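Tyrosinase (Aspergillus oryzae, PDB 6JU8) probably oxidises L-tyrosine and L-dopa to L-dopaquinone with molecular oxygen at a dinuclear copper centre, a step of melanin biosynthesis. Local coordinates at residues K24-E32 with L170-M178; E115-I126 with W138-L147. The protein carries 1 engineered substitution. One frame throughout, in Å; residues are numbered along the deposited sequence. Where two conformers were deposited one is given.

Interaction 1: K24-E32 with L170-M178; sequences KDIDDWYLE and LPILVTMPM
A buried helix-to-loop contact joins the first turns of the N-terminal helix 26-34, from Ile26 to Leu31, to the loop 170-178 that precedes strand 178-182, away from the copper site. Its polar centre is the carboxylate of Asp27. OD1 accepts Ile172 N at 2.8 Å, with an N-H...O angle of 156°, on the syn side and 18° out of the carboxylate plane. One water donates to the same OD1 and accepts from Leu173 N; another donates to both Asp27 OD2 and Leu170 O, so each carboxylate oxygen is linked to the loop. Around it the packing is apolar. Ile26 CG2 lies 3.6 Å from Pro171 CB. Tyr30, with CG anti to its backbone N (chi1 -179°), points its ring at the loop: Ile172 CG2 lies 3.9 Å from Tyr30 CD2 and Leu173 CD1 touches Tyr30 CE1, both obliquely and on the same side of the ring plane. Met176 meets the phenol end in an oblique Met-aromatic contact, SD 4.6 Å from the ring centroid, with CE 3.3 Å from Tyr30 OH. That hydroxyl hydrogen-bonds Asp249 of the second subunit, which places the contact beside the dimer interface. Asp25, the helix N-cap, accepts Asp27 N at OD1. The carboxylate of Asp27 thus holds two successive loop amides, one directly and one through water, and these bonds probably offset the cost of burying its charge.

Interaction 2: E115-I126 with W138-L147; sequences EQVIYEAMLDFI and WENEAKQWRL
Met122 lays its terminal methyl over the indole of Trp145, CE standing 3.6 Å from the centroid of the five-membered ring and 18° off its normal, a CH-pi contact. SD lies oblique to the six-membered ring, adding a Met-aromatic component. This is an antiparallel helical hairpin: helix segments 115-126 and 138-144 run at 177° with axes 10.0 Å apart, within the common central domain of tyrosinase. Between them Ala142 acts as a knob in a hole made by Tyr119, Met122, Leu123 and Ile126, with CB 3.9 Å from Ile126 CD1. The Tyr119 ring turns its edge to the backbone, CD1 lying 3.4 Å from Ala142 O. Farther along, Phe125 presents its ring edge to Trp138, Phe125 CE2 lying 3.9 Å from Trp138 CZ3. Past the helix end, Trp145 also receives Ile118 CG2 at CH2, while Phe46 of helix 41-55 meets the indole. Leu147 lies about 7 Å, side chain to side chain, from the copper ligand His376. Its backbone is held by Glu115, whose extended chain carries the carboxylate to the loop that follows the helix; OE1 also forms a salt bridge with Arg23. The anti lone pair of Glu115 OE1 receives Leu147 N at 2.8 Å, with a nearly straight N-H...O angle of 171°.

Overall arrangement
From the N terminus, the chain passes 24-32, the first half of interaction 1, at the start of helix 26-34, then runs through helix 41-55 and into the long helix 103-129. After the short link 130-134, helix 135-144 folds back antiparallel on 115-126 as interaction 2. The chain then reaches 170-178, which returns to 24-32 and closes a loop of 137 intervening residues, with interaction 2 nested inside it. The centres are 18 Å apart, yet the two meet where Trp29 CZ2 packs 4.2 Å from Trp145 NE1. Helix 41-55 touches both, through Leu43 and Phe46, and Gln42 bridges them, accepting from Trp29 NE1 and donating to Glu141 OE1, so the N-terminal helices link hairpin and loop.

Interaction 1: K24-E32 with L170-M178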
loop_
_atom_site.group_PDB
_atom_site.type_symbol
_atom_site.label_atom_id
_atom_site.label_comp_id
_atom_site.label_asym_id
_atom_site.label_seq_id
_atom_site.Cartn_x
_atom_site.Cartn_y
_atom_site.Cartn_z
ATOM N N LYS A 24 25.806 7.629 -1.709
ATOM C CA LYS A 24 25.438 7.131 -3.027
ATOM C C LYS A 24 23.961 7.293 -3.321
ATOM O O LYS A 24 23.128 7.409 -2.414
ATOM C CB LYS A 24 25.800 5.634 -3.102
ATOM C CG LYS A 24 27.301 5.408 -2.984
ATOM C CD LYS A 24 27.633 3.913 -2.998
ATOM C CE LYS A 24 29.105 3.677 -3.266
ATOM N NZ LYS A 24 29.403 2.217 -3.255
ATOM N N ASP A 25 23.608 7.280 -4.607
ATOM C CA ASP A 25 22.207 7.247 -5.032
ATOM C C ASP A 25 21.604 5.947 -4.533
ATOM O O ASP A 25 22.140 4.865 -4.750
ATOM C CB ASP A 25 22.172 7.350 -6.551
ATOM C CG ASP A 25 20.803 7.253 -7.182
ATOM O OD1 ASP A 25 20.011 6.358 -6.819
ATOM O OD2 ASP A 25 20.545 8.074 -8.093
ATOM N N ILE A 26 20.505 6.054 -3.797
ATOM C CA ILE A 26 20.006 4.854 -3.129
ATOM C C ILE A 26 19.558 3.775 -4.099
ATOM O O ILE A 26 19.589 2.596 -3.731
ATOM C CB ILE A 26 18.863 5.224 -2.160
ATOM C CG1 ILE A 26 18.598 4.032 -1.228
ATOM C CG2 ILE A 26 17.634 5.709 -2.912
ATOM C CD1 ILE A 26 17.665 4.282 -0.085
ATOM N N ASP A 27 19.124 4.123 -5.311
ATOM C CA ASP A 27 18.773 3.070 -6.277
ATOM C C ASP A 27 20.055 2.427 -6.790
ATOM O O ASP A 27 20.133 1.192 -6.904
ATOM C CB ASP A 27 17.928 3.628 -7.410
ATOM C CG ASP A 27 16.454 3.681 -7.100
ATOM O OD1 ASP A 27 15.999 3.283 -6.002
ATOM O OD2 ASP A 27 15.713 4.153 -7.993
ATOM N N ASP A 28 21.078 3.238 -7.116
ATOM C CA ASP A 28 22.348 2.659 -7.541
ATOM C C ASP A 28 22.878 1.730 -6.456
ATOM O O ASP A 28 23.363 0.623 -6.717
ATOM C CB ASP A 28 23.409 3.724 -7.837
ATOM C CG ASP A 28 23.127 4.594 -9.041
ATOM O OD1 ASP A 28 22.219 4.256 -9.831
ATOM O OD2 ASP A 28 23.814 5.643 -9.168
ATOM N N TRP A 29 22.830 2.215 -5.224
ATOM C CA TRP A 29 23.363 1.455 -4.094
ATOM C C TRP A 29 22.599 0.161 -3.891
ATOM O O TRP A 29 23.216 -0.892 -3.691
ATOM C CB TRP A 29 23.277 2.335 -2.853
ATOM C CG TRP A 29 23.700 1.718 -1.573
ATOM C CD1 TRP A 29 24.952 1.530 -1.072
ATOM C CD2 TRP A 29 22.796 1.221 -0.565
ATOM N NE1 TRP A 29 24.892 0.933 0.165
ATOM C CE2 TRP A 29 23.579 0.724 0.505
ATOM C CE3 TRP A 29 21.409 1.139 -0.497
ATOM C CZ2 TRP A 29 22.994 0.161 1.635
ATOM C CZ3 TRP A 29 20.816 0.584 0.617
ATOM C CH2 TRP A 29 21.626 0.104 1.670
ATOM N N TYR A 30 21.270 0.204 -3.967
ATOM C CA TYR A 30 20.481 -1.010 -3.793
ATOM C C TYR A 30 20.845 -2.012 -4.882
ATOM O O TYR A 30 21.016 -3.202 -4.596
ATOM C CB TYR A 30 18.967 -0.691 -3.793
ATOM C CG TYR A 30 18.181 -1.988 -3.596
ATOM C CD1 TYR A 30 18.177 -2.600 -2.349
ATOM C CD2 TYR A 30 17.517 -2.610 -4.640
ATOM C CE1 TYR A 30 17.493 -3.779 -2.108
ATOM C CE2 TYR A 30 16.841 -3.802 -4.411
ATOM C CZ TYR A 30 16.833 -4.374 -3.161
ATOM O OH TYR A 30 16.190 -5.570 -2.918
ATOM N N LEU A 31 20.996 -1.549 -6.125
ATOM C CA LEU A 31 21.336 -2.509 -7.190
ATOM C C LEU A 31 22.754 -3.012 -7.014
ATOM O O LEU A 31 23.009 -4.193 -7.270
ATOM C CB LEU A 31 21.146 -1.846 -8.567
ATOM C CG LEU A 31 19.697 -1.411 -8.848
ATOM C CD1 LEU A 31 19.587 -0.637 -10.145
ATOM C CD2 LEU A 31 18.738 -2.595 -8.854
ATOM N N GLU A 32 23.693 -2.186 -6.569
ATOM C CA GLU A 32 25.058 -2.667 -6.318
ATOM C C GLU A 32 25.014 -3.762 -5.243
ATOM O O GLU A 32 25.711 -4.775 -5.306
ATOM C CB GLU A 32 25.963 -1.543 -5.826
ATOM C CG GLU A 32 26.321 -0.368 -6.684
ATOM C CD GLU A 32 27.007 0.773 -5.949
ATOM O OE1 GLU A 32 27.467 0.654 -4.788
ATOM O OE2 GLU A 32 27.101 1.871 -6.549
ATOM N N LEU A 170 9.841 7.041 -6.560
ATOM C CA LEU A 170 10.393 6.749 -5.228
ATOM C C LEU A 170 11.468 5.662 -5.288
ATOM O O LEU A 170 11.459 4.796 -6.159
ATOM C CB LEU A 170 9.301 6.255 -4.275
ATOM C CG LEU A 170 8.139 7.191 -3.987
ATOM C CD1 LEU A 170 7.247 6.673 -2.858
ATOM C CD2 LEU A 170 8.568 8.609 -3.703
ATOM N N PRO A 171 12.405 5.645 -4.345
ATOM C CA PRO A 171 13.435 4.585 -4.350
ATOM C C PRO A 171 12.826 3.187 -4.372
ATOM O O PRO A 171 11.831 2.895 -3.687
ATOM C CB PRO A 171 14.120 4.765 -2.986
ATOM C CG PRO A 171 13.942 6.223 -2.693
ATOM C CD PRO A 171 12.551 6.571 -3.206
ATOM N N ILE A 172 13.508 2.307 -5.104
ATOM C CA ILE A 172 13.142 0.885 -5.084
ATOM C C ILE A 172 12.901 0.414 -3.656
ATOM O O ILE A 172 11.866 -0.174 -3.313
ATOM C CB ILE A 172 14.233 0.024 -5.744
ATOM C CG1 ILE A 172 14.471 0.374 -7.225
ATOM C CG2 ILE A 172 13.901 -1.444 -5.603
ATOM C CD1 ILE A 172 15.804 -0.108 -7.770
ATOM N N LEU A 173 13.915 0.659 -2.818
ATOM C CA LEU A 173 13.890 0.022 -1.493
ATOM C C LEU A 173 12.765 0.600 -0.660
ATOM O O LEU A 173 12.202 -0.080 0.201
ATOM C CB LEU A 173 15.283 0.209 -0.865
ATOM C CG LEU A 173 15.497 -0.406 0.505
ATOM C CD1 LEU A 173 15.240 -1.905 0.483
ATOM C CD2 LEU A 173 16.930 -0.142 0.981
ATOM N N VAL A 174 12.404 1.873 -0.873
ATOM C CA VAL A 174 11.314 2.469 -0.086
ATOM C C VAL A 174 9.983 1.800 -0.371
ATOM O O VAL A 174 9.072 1.819 0.476
ATOM C CB VAL A 174 11.310 3.981 -0.367
ATOM C CG1 VAL A 174 9.982 4.647 -0.138
ATOM C CG2 VAL A 174 12.395 4.695 0.452
ATOM N N THR A 175 9.839 1.194 -1.554
ATOM C CA THR A 175 8.553 0.629 -1.962
ATOM C C THR A 175 8.436 -0.849 -1.611
ATOM O O THR A 175 7.413 -1.428 -1.952
ATOM C CB THR A 175 8.285 0.827 -3.466
ATOM O OG1 THR A 175 9.211 0.079 -4.271
ATOM C CG2 THR A 175 8.396 2.303 -3.821
ATOM N N MET A 176 9.415 -1.421 -0.931
ATOM C CA MET A 176 9.415 -2.852 -0.604
ATOM C C MET A 176 9.033 -3.088 0.855
ATOM O O MET A 176 9.712 -2.637 1.785
ATOM C CB MET A 176 10.842 -3.412 -0.801
ATOM C CG MET A 176 11.258 -3.522 -2.247
ATOM S SD MET A 176 13.030 -3.759 -2.455
ATOM C CE MET A 176 13.300 -5.144 -1.348
ATOM N N PRO A 177 7.930 -3.782 1.133
ATOM C CA PRO A 177 7.585 -4.021 2.547
ATOM C C PRO A 177 8.606 -4.875 3.288
ATOM O O PRO A 177 8.793 -4.709 4.505
ATOM C CB PRO A 177 6.236 -4.729 2.459
ATOM C CG PRO A 177 5.698 -4.421 1.102
ATOM C CD PRO A 177 6.882 -4.232 0.207
ATOM N N MET A 178 9.270 -5.801 2.599
ATOM C CA MET A 178 10.257 -6.708 3.191
ATOM C C MET A 178 11.580 -6.600 2.443
ATOM O O MET A 178 11.605 -6.198 1.270
ATOM C CB MET A 178 9.769 -8.159 3.134
ATOM C CG MET A 178 8.394 -8.389 3.744
ATOM S SD MET A 178 8.358 -8.257 5.547
ATOM C CE MET A 178 9.228 -9.764 6.005
HETATM O O HOH W 1 16.484 1.961 -3.694
HETATM O O HOH W 2 13.009 3.670 -8.213
#

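Interaction 2: E115-I126 with W138-L147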
loop_
_atom_site.group_PDB
_atom_site.type_symbol
_atom_site.label_atom_id
_atom_site.label_comp_id
_atom_site.label_asym_id
_atom_site.label_seq_id
_atom_site.Cartn_x
_atom_site.Cartn_y
_atom_site.Cartn_z
ATOM N N GLU A 115 22.765 10.058 10.140
ATOM C CA GLU A 115 23.819 9.193 9.601
ATOM C C GLU A 115 24.766 8.698 10.688
ATOM O O GLU A 115 25.161 7.518 10.693
ATOM C CB GLU A 115 24.595 9.970 8.538
ATOM C CG GLU A 115 25.757 9.246 7.887
ATOM C CD GLU A 115 26.402 10.135 6.837
ATOM O OE1 GLU A 115 26.258 9.850 5.642
ATOM O OE2 GLU A 115 27.021 11.155 7.228
ATOM N N GLN A 116 25.131 9.604 11.610
ATOM C CA GLN A 116 26.086 9.228 12.645
ATOM C C GLN A 116 25.464 8.215 13.595
ATOM O O GLN A 116 26.114 7.259 14.011
ATOM C CB GLN A 116 26.522 10.481 13.415
ATOM C CG GLN A 116 27.575 10.191 14.495
ATOM C CD GLN A 116 27.987 11.449 15.232
ATOM O OE1 GLN A 116 28.073 12.523 14.645
ATOM N NE2 GLN A 116 28.224 11.346 16.530
ATOM N N VAL A 117 24.220 8.452 14.002
ATOM C CA VAL A 117 23.528 7.525 14.906
ATOM C C VAL A 117 23.417 6.148 14.277
ATOM O O VAL A 117 23.616 5.114 14.931
ATOM C CB VAL A 117 22.143 8.077 15.291
ATOM C CG1 VAL A 117 21.311 7.026 16.008
ATOM C CG2 VAL A 117 22.338 9.330 16.157
ATOM N N ILE A 118 23.065 6.114 12.985
ATOM C CA ILE A 118 23.022 4.837 12.276
ATOM C C ILE A 118 24.359 4.117 12.252
ATOM O O ILE A 118 24.423 2.915 12.584
ATOM C CB ILE A 118 22.476 5.044 10.844
ATOM C CG1 ILE A 118 21.004 5.469 10.870
ATOM C CG2 ILE A 118 22.677 3.757 10.033
ATOM C CD1 ILE A 118 20.533 6.029 9.538
ATOM N N TYR A 119 25.432 4.814 11.912
ATOM C CA TYR A 119 26.769 4.242 11.914
ATOM C C TYR A 119 27.112 3.675 13.283
ATOM O O TYR A 119 27.628 2.572 13.395
ATOM C CB TYR A 119 27.780 5.325 11.528
ATOM C CG TYR A 119 29.233 4.949 11.732
ATOM C CD1 TYR A 119 29.913 4.170 10.798
ATOM C CD2 TYR A 119 29.938 5.406 12.856
ATOM C CE1 TYR A 119 31.266 3.837 10.982
ATOM C CE2 TYR A 119 31.266 5.077 13.030
ATOM C CZ TYR A 119 31.920 4.294 12.104
ATOM O OH TYR A 119 33.248 3.991 12.307
ATOM N N GLU A 120 26.850 4.437 14.348
ATOM C CA GLU A 120 27.132 3.913 15.696
ATOM C C GLU A 120 26.353 2.645 16.005
ATOM O O GLU A 120 26.916 1.713 16.610
ATOM C CB GLU A 120 26.855 5.030 16.724
ATOM C CG GLU A 120 27.906 6.121 16.616
ATOM C CD GLU A 120 27.600 7.367 17.430
ATOM O OE1 GLU A 120 26.548 7.425 18.090
ATOM O OE2 GLU A 120 28.429 8.297 17.378
ATOM N N ALA A 121 25.096 2.571 15.555
ATOM C CA ALA A 121 24.322 1.348 15.741
ATOM C C ALA A 121 24.889 0.228 14.879
ATOM O O ALA A 121 24.858 -0.956 15.247
ATOM C CB ALA A 121 22.847 1.592 15.430
ATOM N N MET A 122 25.446 0.545 13.714
ATOM C CA MET A 122 26.068 -0.502 12.886
ATOM C C MET A 122 27.255 -1.129 13.593
ATOM O O MET A 122 27.447 -2.338 13.601
ATOM C CB MET A 122 26.586 0.081 11.566
ATOM C CG MET A 122 25.492 0.480 10.578
ATOM S SD MET A 122 26.256 1.140 9.081
ATOM C CE MET A 122 24.802 1.233 8.026
ATOM N N LEU A 123 28.078 -0.290 14.218
ATOM C CA LEU A 123 29.203 -0.837 14.975
ATOM C C LEU A 123 28.743 -1.754 16.091
ATOM O O LEU A 123 29.396 -2.776 16.339
ATOM C CB LEU A 123 30.022 0.322 15.546
ATOM C CG LEU A 123 30.741 1.212 14.538
ATOM C CD1 LEU A 123 31.666 2.179 15.285
ATOM C CD2 LEU A 123 31.498 0.384 13.511
ATOM N N ASP A 124 27.687 -1.402 16.819
ATOM C CA ASP A 124 27.154 -2.269 17.877
ATOM C C ASP A 124 26.630 -3.573 17.284
ATOM O O ASP A 124 26.831 -4.654 17.854
ATOM C CB ASP A 124 26.021 -1.567 18.642
ATOM C CG ASP A 124 26.467 -0.376 19.454
ATOM O OD1 ASP A 124 27.474 -0.487 20.164
ATOM O OD2 ASP A 124 25.831 0.700 19.407
ATOM N N PHE A 125 25.940 -3.504 16.144
ATOM C CA PHE A 125 25.465 -4.718 15.471
ATOM C C PHE A 125 26.628 -5.643 15.133
ATOM O O PHE A 125 26.544 -6.855 15.369
ATOM C CB PHE A 125 24.699 -4.353 14.194
ATOM C CG PHE A 125 24.276 -5.581 13.407
ATOM C CD1 PHE A 125 23.105 -6.246 13.728
ATOM C CD2 PHE A 125 25.060 -6.060 12.368
ATOM C CE1 PHE A 125 22.741 -7.392 13.040
ATOM C CE2 PHE A 125 24.693 -7.201 11.675
ATOM C CZ PHE A 125 23.530 -7.864 12.019
ATOM N N ILE A 126 27.708 -5.107 14.588
ATOM C CA ILE A 126 28.871 -5.926 14.211
ATOM C C ILE A 126 29.496 -6.537 15.451
ATOM O O ILE A 126 29.805 -7.732 15.445
ATOM C CB ILE A 126 29.925 -5.068 13.458
ATOM C CG1 ILE A 126 29.397 -4.608 12.108
ATOM C CG2 ILE A 126 31.249 -5.812 13.351
ATOM C CD1 ILE A 126 30.135 -3.458 11.467
ATOM N N TRP A 138 33.265 -6.643 7.852
ATOM C CA TRP A 138 32.036 -5.927 8.211
ATOM C C TRP A 138 32.323 -4.508 8.678
ATOM O O TRP A 138 31.625 -3.537 8.343
ATOM C CB TRP A 138 31.225 -6.717 9.257
ATOM C CG TRP A 138 30.441 -7.827 8.608
ATOM C CD1 TRP A 138 30.976 -8.968 8.075
ATOM C CD2 TRP A 138 29.026 -7.932 8.398
ATOM N NE1 TRP A 138 29.984 -9.771 7.556
ATOM C CE2 TRP A 138 28.774 -9.159 7.737
ATOM C CE3 TRP A 138 27.932 -7.118 8.700
ATOM C CZ2 TRP A 138 27.497 -9.584 7.379
ATOM C CZ3 TRP A 138 26.662 -7.539 8.341
ATOM C CH2 TRP A 138 26.442 -8.766 7.685
ATOM N N GLU A 139 33.393 -4.361 9.457
ATOM C CA GLU A 139 33.786 -3.035 9.933
ATOM C C GLU A 139 34.175 -2.137 8.762
ATOM O O GLU A 139 33.787 -0.966 8.746
ATOM C CB GLU A 139 34.928 -3.143 10.958
ATOM C CG GLU A 139 34.500 -3.725 12.307
ATOM C CD GLU A 139 35.690 -4.025 13.196
ATOM O OE1 GLU A 139 36.796 -3.569 12.824
ATOM O OE2 GLU A 139 35.554 -4.706 14.240
ATOM N N ASN A 140 34.928 -2.676 7.806
ATOM C CA ASN A 140 35.308 -1.948 6.611
ATOM C C ASN A 140 34.082 -1.417 5.875
ATOM O O ASN A 140 34.044 -0.284 5.395
ATOM C CB ASN A 140 36.092 -2.865 5.664
ATOM C CG ASN A 140 36.487 -2.100 4.412
ATOM O OD1 ASN A 140 37.414 -1.286 4.470
ATOM N ND2 ASN A 140 35.796 -2.341 3.302
ATOM N N GLU A 141 33.056 -2.274 5.764
ATOM C CA GLU A 141 31.838 -1.830 5.071
ATOM C C GLU A 141 31.091 -0.769 5.864
ATOM O O GLU A 141 30.597 0.204 5.283
ATOM C CB GLU A 141 30.942 -3.029 4.786
ATOM C CG GLU A 141 31.536 -4.003 3.793
ATOM C CD GLU A 141 31.397 -3.627 2.343
ATOM O OE1 GLU A 141 30.646 -2.698 1.980
ATOM O OE2 GLU A 141 32.047 -4.290 1.514
ATOM N N ALA A 142 30.996 -0.882 7.186
ATOM C CA ALA A 142 30.382 0.193 7.960
ATOM C C ALA A 142 31.104 1.519 7.819
ATOM O O ALA A 142 30.492 2.596 7.811
ATOM C CB ALA A 142 30.366 -0.172 9.446
ATOM N N LYS A 143 32.423 1.471 7.769
ATOM C CA LYS A 143 33.236 2.684 7.671
ATOM C C LYS A 143 33.140 3.320 6.296
ATOM O O LYS A 143 33.366 4.526 6.135
ATOM C CB LYS A 143 34.695 2.346 8.002
ATOM C CG LYS A 143 34.890 2.068 9.490
ATOM C CD LYS A 143 36.333 1.628 9.751
ATOM C CE LYS A 143 36.485 1.209 11.211
ATOM N NZ LYS A 143 37.891 0.796 11.486
ATOM N N GLN A 144 32.786 2.522 5.291
ATOM C CA GLN A 144 32.612 3.061 3.946
ATOM C C GLN A 144 31.186 3.563 3.754
ATOM O O GLN A 144 30.924 4.436 2.928
ATOM C CB GLN A 144 32.922 2.004 2.895
ATOM C CG GLN A 144 34.331 2.010 2.332
ATOM C CD GLN A 144 34.757 3.368 1.797
ATOM O OE1 GLN A 144 34.192 3.956 0.866
ATOM N NE2 GLN A 144 35.803 3.888 2.407
ATOM N N TRP A 145 30.221 3.005 4.466
ATOM C CA TRP A 145 28.823 3.358 4.309
ATOM C C TRP A 145 28.549 4.817 4.637
ATOM O O TRP A 145 29.070 5.335 5.620
ATOM C CB TRP A 145 27.934 2.500 5.206
ATOM C CG TRP A 145 26.486 2.849 5.106
ATOM C CD1 TRP A 145 25.593 2.345 4.192
ATOM C CD2 TRP A 145 25.773 3.768 5.941
ATOM N NE1 TRP A 145 24.355 2.917 4.437
ATOM C CE2 TRP A 145 24.440 3.782 5.489
ATOM C CE3 TRP A 145 26.138 4.580 7.033
ATOM C CZ2 TRP A 145 23.473 4.579 6.104
ATOM C CZ3 TRP A 145 25.179 5.369 7.633
ATOM C CH2 TRP A 145 23.858 5.362 7.152
ATOM N N ARG A 146 27.694 5.436 3.826
ATOM C CA ARG A 146 27.194 6.770 4.148
ATOM C C ARG A 146 25.701 6.766 3.817
ATOM O O ARG A 146 25.227 5.883 3.072
ATOM C CB ARG A 146 27.924 7.854 3.355
ATOM C CG ARG A 146 29.394 8.020 3.769
ATOM C CD ARG A 146 29.467 8.547 5.191
ATOM N NE ARG A 146 30.819 8.867 5.682
ATOM C CZ ARG A 146 31.695 7.993 6.170
ATOM N NH1 ARG A 146 31.388 6.694 6.196
ATOM N NH2 ARG A 146 32.872 8.405 6.611
ATOM N N LEU A 147 24.962 7.721 4.350
ATOM C CA LEU A 147 23.511 7.683 4.115
ATOM C C LEU A 147 23.239 7.899 2.630
ATOM O O LEU A 147 23.626 8.922 2.067
ATOM C CB LEU A 147 22.834 8.805 4.919
ATOM C CG LEU A 147 21.302 8.844 4.799
ATOM C CD1 LEU A 147 20.671 7.649 5.522
ATOM C CD2 LEU A 147 20.742 10.158 5.323
#